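Local coordinates for protein putative xylanase (Bacteroides fragilis, PDB 2P1G) that is of unproven function but may hydrolyse glycosidic bonds, perhaps those of xylan, and belongs to an amidase-like family, at residues D162-P166 with D167-W171; T219-S222 with Q223-D227. All coordinates share one frame; numbering follows the deposited sequence.

Contact 1 (D162-P166 with D167-W171)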
loop_
_atom_site.group_PDB
_atom_site.type_symbol
_atom_site.label_atom_id
_atom_site.label_comp_id
_atom_site.label_asym_id
_atom_site.label_seq_id
_atom_site.Cartn_x
_atom_site.Cartn_y
_atom_site.Cartn_z
ATOM N N ASP A 162 -0.808 -7.517 -18.798
ATOM C CA ASP A 162 -0.348 -7.804 -20.173
ATOM C C ASP A 162 0.194 -6.569 -20.925
ATOM O O ASP A 162 0.762 -6.697 -22.022
ATOM C CB ASP A 162 -1.363 -8.646 -20.999
ATOM C CG ASP A 162 -2.621 -7.881 -21.392
ATOM O OD1 ASP A 162 -2.820 -6.736 -20.942
ATOM O OD2 ASP A 162 -3.446 -8.445 -22.166
ATOM N N LYS A 163 0.061 -5.390 -20.320
ATOM C CA LYS A 163 0.583 -4.152 -20.915
ATOM C C LYS A 163 1.933 -3.752 -20.332
ATOM O O LYS A 163 2.524 -2.740 -20.738
ATOM C CB LYS A 163 -0.429 -3.002 -20.771
ATOM C CG LYS A 163 -1.821 -3.336 -21.341
ATOM C CD LYS A 163 -1.723 -3.746 -22.821
ATOM C CE LYS A 163 -3.082 -4.168 -23.388
ATOM N NZ LYS A 163 -2.923 -4.669 -24.788
ATOM N N LEU A 164 2.436 -4.548 -19.391
ATOM C CA LEU A 164 3.690 -4.201 -18.714
ATOM C C LEU A 164 4.809 -5.144 -19.163
ATOM O O LEU A 164 4.638 -6.354 -19.126
ATOM C CB LEU A 164 3.535 -4.278 -17.183
ATOM C CG LEU A 164 4.766 -3.764 -16.397
ATOM C CD1 LEU A 164 4.932 -2.258 -16.591
ATOM C CD2 LEU A 164 4.642 -4.080 -14.908
ATOM N N GLU A 165 5.937 -4.572 -19.587
ATOM C CA GLU A 165 7.082 -5.345 -20.049
ATOM C C GLU A 165 8.155 -5.400 -18.951
ATOM O O GLU A 165 8.125 -4.590 -18.028
ATOM C CB GLU A 165 7.688 -4.689 -21.313
ATOM C CG GLU A 165 6.801 -4.754 -22.552
ATOM C CD GLU A 165 6.485 -6.170 -22.967
ATOM O OE1 GLU A 165 7.294 -7.076 -22.679
ATOM O OE2 GLU A 165 5.430 -6.388 -23.597
ATOM N N PRO A 166 9.104 -6.352 -19.050
ATOM C CA PRO A 166 10.156 -6.407 -18.041
ATOM C C PRO A 166 10.915 -5.093 -17.861
ATOM O O PRO A 166 11.364 -4.830 -16.748
ATOM C CB PRO A 166 11.091 -7.509 -18.545
ATOM C CG PRO A 166 10.254 -8.365 -19.427
ATOM C CD PRO A 166 9.211 -7.465 -20.027
ATOM N N ASP A 167 11.033 -4.285 -18.922
ATOM C CA ASP A 167 11.768 -3.017 -18.845
ATOM C C ASP A 167 10.884 -1.810 -18.531
ATOM O O ASP A 167 11.275 -0.656 -18.760
ATOM C CB ASP A 167 12.655 -2.781 -20.085
ATOM C CG ASP A 167 11.918 -2.924 -21.405
ATOM O OD1 ASP A 167 10.710 -3.315 -21.460
ATOM O OD2 ASP A 167 12.592 -2.654 -22.431
ATOM N N GLY A 168 9.701 -2.091 -17.979
ATOM C CA GLY A 168 8.767 -1.047 -17.565
ATOM C C GLY A 168 8.231 -0.187 -18.692
ATOM O O GLY A 168 8.064 -0.658 -19.829
ATOM N N LEU A 169 7.949 1.074 -18.364
ATOM C CA LEU A 169 7.446 2.051 -19.316
ATOM C C LEU A 169 8.033 3.411 -18.984
ATOM O O LEU A 169 8.394 3.680 -17.837
ATOM C CB LEU A 169 5.907 2.134 -19.268
ATOM C CG LEU A 169 5.072 0.916 -19.678
ATOM C CD1 LEU A 169 3.630 1.086 -19.220
ATOM C CD2 LEU A 169 5.144 0.689 -21.182
ATOM N N PRO A 170 8.085 4.309 -19.983
ATOM C CA PRO A 170 8.720 5.612 -19.780
ATOM C C PRO A 170 8.029 6.416 -18.671
ATOM O O PRO A 170 8.666 7.250 -18.023
ATOM C CB PRO A 170 8.516 6.313 -21.128
ATOM C CG PRO A 170 8.245 5.228 -22.099
ATOM C CD PRO A 170 7.547 4.149 -21.344
ATOM N N TRP A 171 6.749 6.150 -18.444
ATOM C CA TRP A 171 5.984 6.919 -17.465
ATOM C C TRP A 171 5.932 6.341 -16.057
ATOM O O TRP A 171 5.322 6.929 -15.159
ATOM C CB TRP A 171 4.583 7.212 -17.996
ATOM C CG TRP A 171 3.765 6.037 -18.461
ATOM C CD1 TRP A 171 3.642 5.578 -19.751
ATOM C CD2 TRP A 171 2.844 5.258 -17.674
ATOM N NE1 TRP A 171 2.745 4.538 -19.802
ATOM C CE2 TRP A 171 2.229 4.329 -18.548
ATOM C CE3 TRP A 171 2.473 5.261 -16.311
ATOM C CZ2 TRP A 171 1.295 3.383 -18.104
ATOM C CZ3 TRP A 171 1.535 4.304 -15.862
ATOM C CH2 TRP A 171 0.955 3.391 -16.761
HETATM O O HOH W 1 6.081 -2.136 -20.587
#

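Contact 2 (T219-S222 with Q223-D227)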
loop_
_atom_site.group_PDB
_atom_site.type_symbol
_atom_site.label_atom_id
_atom_site.label_comp_id
_atom_site.label_asym_id
_atom_site.label_seq_id
_atom_site.Cartn_x
_atom_site.Cartn_y
_atom_site.Cartn_z
ATOM N N THR A 219 13.104 -10.765 -9.471
ATOM C CA THR A 219 12.374 -10.971 -10.704
ATOM C C THR A 219 11.696 -9.665 -11.104
ATOM O O THR A 219 11.118 -8.983 -10.242
ATOM C CB THR A 219 11.344 -12.094 -10.534
ATOM O OG1 THR A 219 10.354 -11.685 -9.597
ATOM C CG2 THR A 219 12.012 -13.353 -9.960
ATOM N N ALA A 220 11.774 -9.322 -12.392
ATOM C CA ALA A 220 11.141 -8.116 -12.917
ATOM C C ALA A 220 9.665 -8.099 -12.525
ATOM O O ALA A 220 9.011 -9.148 -12.454
ATOM C CB ALA A 220 11.288 -8.037 -14.442
ATOM N N LEU A 221 9.140 -6.909 -12.269
ATOM C CA LEU A 221 7.737 -6.767 -11.865
ATOM C C LEU A 221 6.761 -7.466 -12.822
ATOM O O LEU A 221 5.818 -8.128 -12.378
ATOM C CB LEU A 221 7.381 -5.287 -11.704
ATOM C CG LEU A 221 5.921 -4.932 -11.374
ATOM C CD1 LEU A 221 5.508 -5.551 -10.053
ATOM C CD2 LEU A 221 5.777 -3.424 -11.311
ATOM N N SER A 222 6.966 -7.305 -14.129
ATOM C CA SER A 222 6.081 -7.920 -15.111
ATOM C C SER A 222 5.996 -9.439 -14.930
ATOM O O SER A 222 4.915 -10.021 -15.086
ATOM C CB SER A 222 6.510 -7.556 -16.540
ATOM O OG SER A 222 7.813 -8.051 -16.805
ATOM N N GLN A 223 7.112 -10.061 -14.542
ATOM C CA GLN A 223 7.138 -11.507 -14.319
ATOM C C GLN A 223 6.448 -11.878 -13.004
ATOM O O GLN A 223 5.727 -12.875 -12.956
ATOM C CB GLN A 223 8.560 -12.060 -14.355
ATOM C CG GLN A 223 8.604 -13.595 -14.373
ATOM C CD GLN A 223 10.006 -14.148 -14.487
ATOM O OE1 GLN A 223 10.682 -13.971 -15.512
ATOM N NE2 GLN A 223 10.457 -14.836 -13.437
ATOM N N MET A 224 6.647 -11.073 -11.957
ATOM C CA MET A 224 5.925 -11.258 -10.680
ATOM C C MET A 224 4.412 -11.291 -10.936
ATOM O O MET A 224 3.689 -12.127 -10.378
ATOM C CB MET A 224 6.232 -10.127 -9.674
ATOM C CG MET A 224 7.665 -10.033 -9.156
ATOM S SD MET A 224 7.944 -8.584 -8.065
ATOM C CE MET A 224 6.506 -8.681 -7.006
ATOM N N LEU A 225 3.936 -10.379 -11.778
ATOM C CA LEU A 225 2.520 -10.282 -12.093
ATOM C C LEU A 225 2.040 -11.439 -12.945
ATOM O O LEU A 225 1.005 -12.051 -12.652
ATOM C CB LEU A 225 2.230 -8.969 -12.833
ATOM C CG LEU A 225 2.479 -7.661 -12.080
ATOM C CD1 LEU A 225 2.417 -6.510 -13.058
ATOM C CD2 LEU A 225 1.344 -7.486 -11.075
ATOM N N LYS A 226 2.777 -11.713 -14.021
ATOM C CA LYS A 226 2.378 -12.756 -14.965
ATOM C C LYS A 226 2.449 -14.154 -14.334
ATOM O O LYS A 226 1.742 -15.065 -14.756
ATOM C CB LYS A 226 3.197 -12.655 -16.264
ATOM C CG LYS A 226 2.831 -11.396 -17.098
ATOM C CD LYS A 226 3.708 -11.180 -18.340
ATOM C CE LYS A 226 3.294 -9.865 -19.063
ATOM N NZ LYS A 226 4.007 -9.619 -20.398
ATOM N N ASP A 227 3.268 -14.302 -13.299
ATOM C CA ASP A 227 3.413 -15.587 -12.618
ATOM C C ASP A 227 2.199 -15.965 -11.758
ATOM O O ASP A 227 2.004 -17.142 -11.440
ATOM C CB ASP A 227 4.665 -15.582 -11.738
ATOM C CG ASP A 227 5.945 -15.928 -12.509
ATOM O OD1 ASP A 227 5.877 -16.330 -13.693
ATOM O OD2 ASP A 227 7.040 -15.780 -11.911
HETATM O O HOH W 2 12.555 -11.367 -14.383
#

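Contact 1 (D162-P166 with D167-W171)
Leu164 and Gly168 meet at a type I turn running from Glu165 to Gly168, with Pro166 and Asp167 at its corners. From CB of Leu164, CG lies anti to the backbone N and beside the carbonyl carbon (chi1 -173°), and there the chain divides. The CD1 branch goes to the turn, 4.1 Å from Gly168 CA and 4.4 Å from Leu169 CG, the latter an apolar approach of leucine to leucine. The CD2 branch goes to helix 221-226.

The turn is closed by Gly168 N giving its hydrogen to Glu165 O at 3.0 Å, the donor standing well above the carbonyl plane. Pro166 suits the second position because its ring fixes phi near the value the turn needs, and Asp167 follows it at the third. There OD1 of Asp167 comes back to within 3.3 Å of Glu165 CB. Glu165 bends at chi2 instead of reaching over the turn, leaving its OE1 5.2 Å from Asp167 OD1, two probably negative groups kept out of contact. Gly168 takes a positive phi (64°), easy for a residue without a side chain. A water joins the two arms of the turn, accepting from Glu165 N and donating to Gly168 O.

The loop joins strand 159-160 to strand 177-182: Leu164 and Leu169 both rest on Leu159, Leu164 also packs on Leu221 and Leu225 of helix 221-226, and Trp171 stacks with Tyr112 of helix 108-112.

Contact 2 (T219-S222 with Q223-D227)
Ser222 and Lys226 meet one helical turn apart, where Ser222 O accepts from Lys226 N at 2.9 Å. The aliphatic part of Lys226 runs past the same oxygen, its CG 3.2 Å from Ser222 O, and the chain, extended beyond CG, carries NZ away from it. Ser222 keeps its hydroxyl close to its own backbone, OG between the backbone N and the carbonyl carbon (chi1 62°), a compact posture that a small residue can adopt on a buried side.

Gln223 sets its CB 3.5 Å from Ala220 O and then extends outward, crossing Thr219 at about a right angle, with NE2 4.1 Å from Thr219 CG2. Its OE1 takes a weak bond from a water that also accepts from Ala220 N. This is the first turn of helix 221-226, which follows strand 213-216 and precedes strand 231-238 along the chain. Ala220 holds the N-cap position but has no side-chain acceptor; its carbonyl begins the regular helical bonding by accepting from Met224 N at 3.1 Å and, weakly, from Gln223 N.

Leu221 faces inward: its CG lies 4.2 Å from Leu225 CD1, and its carbonyl takes the amide of Leu225. These leucines suit a face turned to strand 177-182, where both touch Leu180. Met224, bent at chi3, brings CG within 3.2 Å of Thr219 OG1 and packs outside the helix on Leu204.

In the fold
Contact 1 closes before contact 2 opens along the chain, yet their centres lie only 11 Å apart and the two touch. The loop of contact 1 lies against helix 221-226. Leu164 joins them on the apolar side: its CD2 reaches 3.8 Å from both Leu225 CD1 and Leu221 CD2, making one apolar cluster of the two. Beside it Pro166 N lies 3.1 Å from Ser222 OG, a close packing approach, since a proline nitrogen has no hydrogen to give, and Leu164 O comes 3.4 Å from Ser222 CB. Leu202 of strand 201-208 makes backbone hydrogen bonds with both Pro166 and Leu221, tying loop and helix to that strand.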